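Local coordinates for periplasmic binding protein (Xylanimonas cellulosilytica, PDB 4MX8) that probably captures a solute, perhaps an iron complex such as a ferric siderophore, outside the cell membrane and delivers it to an ABC transporter for uptake, at residues T177-T182 with P244-V249; D253-A258 with A291-F296. One frame throughout, in Å; residues are numbered along the deposited sequence.

Contact 1: residues T177-T182 with P244-V249; sequences TEASGT and PQWLWV
The carbonyl oxygen of Thr182 accepts a hydrogen bond from the backbone N of Trp246 at 3.0 Å; the donor lies in the carbonyl plane, with a C=O...N angle of 158°. Thr182 O is also 3.1 Å from the N of Gln245. The rotation of Thr182 about chi1 (-174°) leaves CG2 between the backbone N and the carbonyl carbon, from where Thr182 CG2 rests on CA of Pro244 at 3.8 Å, while OG1 makes a weak bond to the carbonyl of Gln219. Strands 183-189 and 246-251 run parallel as neighbours in the mixed sheet of the C-terminal lobe; the Thr182 carbonyl, just before strand 183-189, bonds Trp246 N, and Leu184 continues the pairing with Trp246 and Trp248. Nearer the helix end, the Trp246 indole presents its edge to the carbonyl of Ser180, whose positive phi marks the exit from helix 155-179. The bond from Trp246 NE1 to Ser180 O is weak, 3.2 Å long and bent to 122° at the hydrogen. Ala179 brings its CB to CZ2 of the Trp246 indole at 3.6 Å, while His283 stacks on the same ring system.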
ATOM      1  N   THR A 177       6.564 -11.799 -17.306  1.00 33.82           N
ATOM      2  CA  THR A 177       6.802 -11.834 -18.740  1.00 35.32           C
ATOM      3  C   THR A 177       6.960 -13.261 -19.231  1.00 37.16           C
ATOM      4  O   THR A 177       6.485 -13.613 -20.312  1.00 38.46           O
ATOM      5  CB  THR A 177       8.065 -11.053 -19.107  1.00 35.69           C
ATOM      6  OG1 THR A 177       7.765  -9.656 -19.158  1.00 42.42           O
ATOM      7  CG2 THR A 177       8.602 -11.496 -20.449  1.00 37.82           C
ATOM      8  N   GLU A 178       7.619 -14.092 -18.430  1.00 38.92           N
ATOM      9  CA  GLU A 178       7.931 -15.452 -18.853  1.00 39.67           C
ATOM     10  C   GLU A 178       6.694 -16.340 -18.771  1.00 43.61           C
ATOM     11  O   GLU A 178       6.547 -17.287 -19.551  1.00 56.22           O
ATOM     12  CB  GLU A 178       9.094 -16.023 -18.040  1.00 40.39           C
ATOM     13  CG  GLU A 178      10.075 -16.839 -18.860  1.00 49.77           C
ATOM     14  CD  GLU A 178      10.772 -16.014 -19.950  1.00 64.17           C
ATOM     15  OE1 GLU A 178      11.158 -14.839 -19.688  1.00 57.91           O
ATOM     16  OE2 GLU A 178      10.930 -16.548 -21.076  1.00 67.94           O
ATOM     17  N   ALA A 179       5.803 -16.017 -17.831  1.00 39.26           N
ATOM     18  CA  ALA A 179       4.484 -16.650 -17.757  1.00 38.57           C
ATOM     19  C   ALA A 179       3.660 -16.259 -18.973  1.00 38.99           C
ATOM     20  O   ALA A 179       2.742 -16.957 -19.378  1.00 40.07           O
ATOM     21  CB  ALA A 179       3.762 -16.212 -16.490  1.00 36.78           C
ATOM     22  N   SER A 180       4.008 -15.107 -19.526  1.00 54.37           N
ATOM     23  CA  SER A 180       3.235 -14.437 -20.555  1.00 52.71           C
ATOM     24  C   SER A 180       1.749 -14.405 -20.235  1.00 55.78           C
ATOM     25  O   SER A 180       1.322 -14.309 -19.066  1.00 55.10           O
ATOM     26  CB  SER A 180       3.466 -15.058 -21.932  1.00 51.16           C
ATOM     27  OG  SER A 180       3.121 -14.137 -22.956  1.00 57.70           O
ATOM     28  N   GLY A 181       0.975 -14.464 -21.307  1.00 52.56           N
ATOM     29  CA  GLY A 181      -0.454 -14.455 -21.210  1.00 39.43           C
ATOM     30  C   GLY A 181      -0.998 -13.122 -20.785  1.00 37.97           C
ATOM     31  O   GLY A 181      -0.287 -12.133 -20.626  1.00 64.22           O
ATOM     32  N   THR A 182      -2.304 -13.129 -20.608  1.00 38.18           N
ATOM     33  CA  THR A 182      -3.061 -11.993 -20.164  1.00 37.26           C
ATOM     34  C   THR A 182      -3.464 -12.213 -18.690  1.00 46.22           C
ATOM     35  O   THR A 182      -3.578 -13.362 -18.237  1.00 47.23           O
ATOM     36  CB  THR A 182      -4.302 -11.889 -21.038  1.00 46.58           C
ATOM     37  OG1 THR A 182      -4.999 -10.700 -20.712  1.00 69.87           O
ATOM     38  CG2 THR A 182      -5.239 -13.089 -20.831  1.00 41.67           C
ATOM     39  N   PRO A 244      -9.286 -14.486 -18.473  1.00 41.91           N
ATOM     40  CA  PRO A 244      -7.868 -14.159 -18.363  1.00 41.45           C
ATOM     41  C   PRO A 244      -7.065 -15.416 -18.084  1.00 43.46           C
ATOM     42  O   PRO A 244      -7.584 -16.329 -17.427  1.00 56.07           O
ATOM     43  CB  PRO A 244      -7.815 -13.218 -17.156  1.00 42.89           C
ATOM     44  CG  PRO A 244      -9.002 -13.566 -16.347  1.00 41.33           C
ATOM     45  CD  PRO A 244     -10.058 -14.048 -17.300  1.00 43.13           C
ATOM     46  N   GLN A 245      -5.834 -15.457 -18.591  1.00 42.65           N
ATOM     47  CA  GLN A 245      -4.938 -16.579 -18.373  1.00 40.09           C
ATOM     48  C   GLN A 245      -4.517 -16.697 -16.909  1.00 38.72           C
ATOM     49  O   GLN A 245      -4.406 -17.795 -16.374  1.00 40.37           O
ATOM     50  CB  GLN A 245      -3.705 -16.442 -19.263  1.00 40.21           C
ATOM     51  CG  GLN A 245      -2.786 -17.645 -19.199  1.00 55.81           C
ATOM     52  CD  GLN A 245      -3.371 -18.830 -19.923  1.00 71.32           C
ATOM     53  OE1 GLN A 245      -4.116 -18.659 -20.884  1.00 82.14           O
ATOM     54  NE2 GLN A 245      -3.053 -20.042 -19.464  1.00 73.38           N
ATOM     55  N   TRP A 246      -4.273 -15.558 -16.268  1.00 46.17           N
ATOM     56  CA  TRP A 246      -3.897 -15.533 -14.867  1.00 35.71           C
ATOM     57  C   TRP A 246      -4.878 -14.643 -14.127  1.00 44.97           C
ATOM     58  O   TRP A 246      -5.233 -13.558 -14.622  1.00 38.54           O
ATOM     59  CB  TRP A 246      -2.505 -14.949 -14.730  1.00 34.47           C
ATOM     60  CG  TRP A 246      -1.471 -15.709 -15.433  1.00 35.42           C
ATOM     61  CD1 TRP A 246      -0.987 -15.469 -16.682  1.00 45.36           C
ATOM     62  CD2 TRP A 246      -0.777 -16.851 -14.941  1.00 36.27           C
ATOM     63  NE1 TRP A 246      -0.025 -16.397 -16.999  1.00 43.10           N
ATOM     64  CE2 TRP A 246       0.119 -17.259 -15.942  1.00 44.13           C
ATOM     65  CE3 TRP A 246      -0.826 -17.569 -13.747  1.00 47.48           C
ATOM     66  CZ2 TRP A 246       0.965 -18.359 -15.784  1.00 47.27           C
ATOM     67  CZ3 TRP A 246       0.009 -18.663 -13.593  1.00 50.94           C
ATOM     68  CH2 TRP A 246       0.892 -19.047 -14.607  1.00 45.34           C
ATOM     69  N   LEU A 247      -5.322 -15.096 -12.952  1.00 40.41           N
ATOM     70  CA  LEU A 247      -6.226 -14.317 -12.108  1.00 34.43           C
ATOM     71  C   LEU A 247      -5.518 -14.008 -10.800  1.00 42.70           C
ATOM     72  O   LEU A 247      -5.119 -14.929 -10.081  1.00 43.19           O
ATOM     73  CB  LEU A 247      -7.512 -15.095 -11.838  1.00 38.52           C
ATOM     74  CG  LEU A 247      -8.655 -14.442 -11.046  1.00 39.63           C
ATOM     75  CD1 LEU A 247      -9.355 -13.385 -11.869  1.00 36.26           C
ATOM     76  CD2 LEU A 247      -9.651 -15.490 -10.595  1.00 37.82           C
ATOM     77  N   TRP A 248      -5.353 -12.713 -10.508  1.00 33.61           N
ATOM     78  CA  TRP A 248      -4.657 -12.250  -9.307  1.00 30.82           C
ATOM     79  C   TRP A 248      -5.643 -11.702  -8.293  1.00 30.90           C
ATOM     80  O   TRP A 248      -6.281 -10.689  -8.548  1.00 36.86           O
ATOM     81  CB  TRP A 248      -3.684 -11.133  -9.659  1.00 29.60           C
ATOM     82  CG  TRP A 248      -2.601 -11.509 -10.627  1.00 32.70           C
ATOM     83  CD1 TRP A 248      -2.668 -11.461 -11.988  1.00 41.65           C
ATOM     84  CD2 TRP A 248      -1.283 -11.963 -10.311  1.00 30.06           C
ATOM     85  NE1 TRP A 248      -1.475 -11.863 -12.540  1.00 38.50           N
ATOM     86  CE2 TRP A 248      -0.607 -12.170 -11.530  1.00 32.03           C
ATOM     87  CE3 TRP A 248      -0.606 -12.207  -9.117  1.00 29.03           C
ATOM     88  CZ2 TRP A 248       0.705 -12.608 -11.589  1.00 29.91           C
ATOM     89  CZ3 TRP A 248       0.700 -12.640  -9.179  1.00 30.70           C
ATOM     90  CH2 TRP A 248       1.341 -12.840 -10.406  1.00 31.95           C
ATOM     91  N   VAL A 249      -5.738 -12.345  -7.134  1.00 31.30           N
ATOM     92  CA  VAL A 249      -6.814 -12.070  -6.188  1.00 31.90           C
ATOM     93  C   VAL A 249      -6.357 -11.414  -4.891  1.00 39.06           C
ATOM     94  O   VAL A 249      -5.447 -11.910  -4.224  1.00 44.77           O
ATOM     95  CB  VAL A 249      -7.520 -13.372  -5.808  1.00 33.50           C
ATOM     96  CG1 VAL A 249      -8.728 -13.082  -4.948  1.00 34.44           C
ATOM     97  CG2 VAL A 249      -7.915 -14.127  -7.062  1.00 38.86           C
TER

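Contact 2: residues D253-A258 with A291-F296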
ATOM      1  N   ASP A 253     -11.803  -8.390   2.321  1.00 45.79           N
ATOM      2  CA  ASP A 253     -12.461  -8.670   3.594  1.00 47.98           C
ATOM      3  C   ASP A 253     -11.515  -9.303   4.603  1.00 50.86           C
ATOM      4  O   ASP A 253     -11.701  -9.166   5.814  1.00 56.75           O
ATOM      5  CB  ASP A 253     -13.704  -9.549   3.400  1.00 45.15           C
ATOM      6  CG  ASP A 253     -14.916  -8.748   2.954  1.00 57.56           C
ATOM      7  OD1 ASP A 253     -14.881  -7.499   3.045  1.00 62.69           O
ATOM      8  OD2 ASP A 253     -15.904  -9.367   2.515  1.00 64.77           O
ATOM      9  N   ALA A 254     -10.505 -10.003   4.098  1.00 38.86           N
ATOM     10  CA  ALA A 254      -9.516 -10.618   4.963  1.00 38.90           C
ATOM     11  C   ALA A 254      -8.719  -9.542   5.686  1.00 50.76           C
ATOM     12  O   ALA A 254      -8.360  -9.700   6.851  1.00 58.22           O
ATOM     13  CB  ALA A 254      -8.606 -11.485   4.162  1.00 37.83           C
ATOM     14  N   ALA A 255      -8.478  -8.434   4.990  1.00 43.58           N
ATOM     15  CA  ALA A 255      -7.553  -7.401   5.438  1.00 39.92           C
ATOM     16  C   ALA A 255      -8.191  -6.410   6.390  1.00 41.52           C
ATOM     17  O   ALA A 255      -7.507  -5.796   7.201  1.00 48.70           O
ATOM     18  CB  ALA A 255      -6.997  -6.666   4.247  1.00 52.97           C
ATOM     19  N   THR A 256      -9.502  -6.258   6.290  1.00 43.57           N
ATOM     20  CA  THR A 256     -10.202  -5.215   7.011  1.00 43.23           C
ATOM     21  C   THR A 256     -10.922  -5.738   8.243  1.00 56.41           C
ATOM     22  O   THR A 256     -11.464  -4.959   9.035  1.00 64.83           O
ATOM     23  CB  THR A 256     -11.227  -4.558   6.116  1.00 46.12           C
ATOM     24  OG1 THR A 256     -12.091  -5.576   5.577  1.00 47.17           O
ATOM     25  CG2 THR A 256     -10.534  -3.814   4.993  1.00 38.32           C
ATOM     26  N   GLY A 257     -10.944  -7.054   8.405  1.00 49.15           N
ATOM     27  CA  GLY A 257     -11.576  -7.628   9.580  1.00 53.46           C
ATOM     28  C   GLY A 257     -13.087  -7.649   9.488  1.00 47.05           C
ATOM     29  O   GLY A 257     -13.790  -7.619  10.504  1.00 55.17           O
ATOM     30  N   ALA A 258     -13.571  -7.709   8.250  1.00 46.27           N
ATOM     31  CA  ALA A 258     -14.985  -7.835   7.940  1.00 48.16           C
ATOM     32  C   ALA A 258     -15.536  -9.125   8.504  1.00 64.05           C
ATOM     33  O   ALA A 258     -15.029 -10.200   8.203  1.00 64.20           O
ATOM     34  CB  ALA A 258     -15.182  -7.804   6.452  1.00 46.85           C
ATOM     35  N   ALA A 291      -0.661  -6.588   2.986  1.00 28.77           N
ATOM     36  CA  ALA A 291       0.347  -5.874   2.199  1.00 36.47           C
ATOM     37  C   ALA A 291      -0.265  -5.104   1.019  1.00 37.36           C
ATOM     38  O   ALA A 291      -0.083  -3.898   0.907  1.00 30.60           O
ATOM     39  CB  ALA A 291       1.444  -6.795   1.735  1.00 27.44           C
ATOM     40  N   TRP A 292      -1.015  -5.783   0.160  1.00 33.07           N
ATOM     41  CA  TRP A 292      -1.543  -5.117  -1.017  1.00 26.57           C
ATOM     42  C   TRP A 292      -2.677  -4.123  -0.763  1.00 32.75           C
ATOM     43  O   TRP A 292      -2.904  -3.235  -1.576  1.00 46.01           O
ATOM     44  CB  TRP A 292      -1.976  -6.132  -2.061  1.00 26.63           C
ATOM     45  CG  TRP A 292      -0.865  -6.936  -2.637  1.00 27.84           C
ATOM     46  CD1 TRP A 292      -0.246  -8.002  -2.057  1.00 28.51           C
ATOM     47  CD2 TRP A 292      -0.254  -6.764  -3.925  1.00 28.47           C
ATOM     48  NE1 TRP A 292       0.717  -8.499  -2.897  1.00 36.13           N
ATOM     49  CE2 TRP A 292       0.735  -7.759  -4.051  1.00 31.49           C
ATOM     50  CE3 TRP A 292      -0.447  -5.862  -4.979  1.00 26.83           C
ATOM     51  CZ2 TRP A 292       1.529  -7.890  -5.195  1.00 25.56           C
ATOM     52  CZ3 TRP A 292       0.335  -5.986  -6.109  1.00 25.19           C
ATOM     53  CH2 TRP A 292       1.317  -7.001  -6.210  1.00 31.64           C
ATOM     54  N   TYR A 293      -3.401  -4.247   0.339  1.00 35.50           N
ATOM     55  CA  TYR A 293      -4.537  -3.355   0.526  1.00 29.07           C
ATOM     56  C   TYR A 293      -4.432  -2.395   1.713  1.00 35.28           C
ATOM     57  O   TYR A 293      -4.847  -1.245   1.614  1.00 53.48           O
ATOM     58  CB  TYR A 293      -5.826  -4.153   0.602  1.00 30.15           C
ATOM     59  CG  TYR A 293      -7.051  -3.306   0.861  1.00 34.51           C
ATOM     60  CD1 TYR A 293      -7.734  -2.725  -0.175  1.00 31.89           C
ATOM     61  CD2 TYR A 293      -7.517  -3.089   2.145  1.00 37.39           C
ATOM     62  CE1 TYR A 293      -8.838  -1.961   0.054  1.00 33.48           C
ATOM     63  CE2 TYR A 293      -8.617  -2.312   2.378  1.00 34.29           C
ATOM     64  CZ  TYR A 293      -9.282  -1.759   1.326  1.00 39.70           C
ATOM     65  OH  TYR A 293     -10.401  -0.992   1.539  1.00 44.57           O
ATOM     66  N   ILE A 294      -3.898  -2.847   2.842  1.00 29.93           N
ATOM     67  CA  ILE A 294      -3.824  -1.970   4.027  1.00 43.42           C
ATOM     68  C   ILE A 294      -2.584  -1.084   4.022  1.00 36.23           C
ATOM     69  O   ILE A 294      -2.684   0.130   4.095  1.00 44.98           O
ATOM     70  CB  ILE A 294      -3.873  -2.761   5.354  1.00 31.83           C
ATOM     71  CG1 ILE A 294      -5.241  -3.413   5.524  1.00 33.05           C
ATOM     72  CG2 ILE A 294      -3.551  -1.856   6.516  1.00 32.74           C
ATOM     73  CD1 ILE A 294      -6.349  -2.429   5.700  1.00 34.31           C
ATOM     74  N   VAL A 295      -1.421  -1.712   3.922  1.00 29.21           N
ATOM     75  CA  VAL A 295      -0.148  -1.004   3.948  1.00 34.25           C
ATOM     76  C   VAL A 295       0.177  -0.305   2.629  1.00 38.70           C
ATOM     77  O   VAL A 295       0.334   0.930   2.591  1.00 45.23           O
ATOM     78  CB  VAL A 295       0.997  -1.965   4.275  1.00 29.69           C
ATOM     79  CG1 VAL A 295       2.285  -1.206   4.360  1.00 28.17           C
ATOM     80  CG2 VAL A 295       0.703  -2.692   5.577  1.00 29.56           C
ATOM     81  N   PHE A 296       0.210  -1.094   1.554  0.50 29.08           N
ATOM     82  CA  PHE A 296       0.518  -0.657   0.178  0.50 29.11           C
ATOM     83  C   PHE A 296       1.648   0.380   0.022  0.50 33.67           C
ATOM     84  O   PHE A 296       1.439   1.511  -0.400  0.50 39.25           O
ATOM     85  CB  PHE A 296      -0.759  -0.311  -0.631  0.50 29.79           C
ATOM     86  CG  PHE A 296      -1.403   1.012  -0.266  0.50 43.66           C
ATOM     87  CD1 PHE A 296      -2.145   1.159   0.901  0.50 54.30           C
ATOM     88  CD2 PHE A 296      -1.308   2.097  -1.122  0.50 47.11           C
ATOM     89  CE1 PHE A 296      -2.741   2.374   1.222  0.50 48.96           C
ATOM     90  CE2 PHE A 296      -1.900   3.309  -0.803  0.50 52.28           C
ATOM     91  CZ  PHE A 296      -2.620   3.444   0.365  0.50 49.96           C
TER
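Aliphatic contacts centre on Ala255, whose CB points at helix 289-295 and meets CG1 of Ile294 at 3.9 Å. Ile294 reaches it with CG1 beside its own backbone N and anti to the carbonyl carbon (chi1 -67°). Ile294 CG1 also lies 3.7 Å from Ala255 O, so this branch touches backbone as well as methyl. Further along the side chain, Ile294 CD1 is 3.9 Å from Ala255 O.

Aromatic contacts come from Tyr293, which lies on the same face of its helix. Tyr293 CE2 approaches the methyl CG2 of Thr256 at 3.6 Å, the two side chains meeting at a slant, and Tyr293 CD2 stands 4.2 Å from CB of Ala255. Thr256 can offer its methyl because its OG1 is turned back to the carbonyl of Arg252, one turn earlier.

Polar bonds lie outside the contact: Arg114 donates to the Tyr293 and Ile294 carbonyls in the pi-type turn that ends helix 289-295, and near the start of helix 252-256 the Asp253 carboxylate bonds the Ser189 hydroxyl. The two short helices, both following strands of the C-terminal lobe, meet near the centre of the folded chain through a small, mainly apolar patch at the surface; the segments share van der Waals contact without a mutual hydrogen bond, so the contact itself imposes little directional constraint.

Overall arrangement
From the N terminus, the chain passes through the first lobe and along the long helix 155-179, at whose end contact 1 begins. Contact 1 closes a loop of 61 residues, joining the helix exit and the residues leading into strand 183-189 to strand 246-251. That strand leads straight into helix 252-256, where contact 2 opens; its loop of 32 residues passes through strand 284-287 before helix 289-295 returns. The two loops thus follow in series, neither nesting nor crossing. Their centres lie about 23 Å apart: contact 1 ties the far end of the C-terminal lobe to the long helix, whereas contact 2 joins two short helices nearer the centre of the chain.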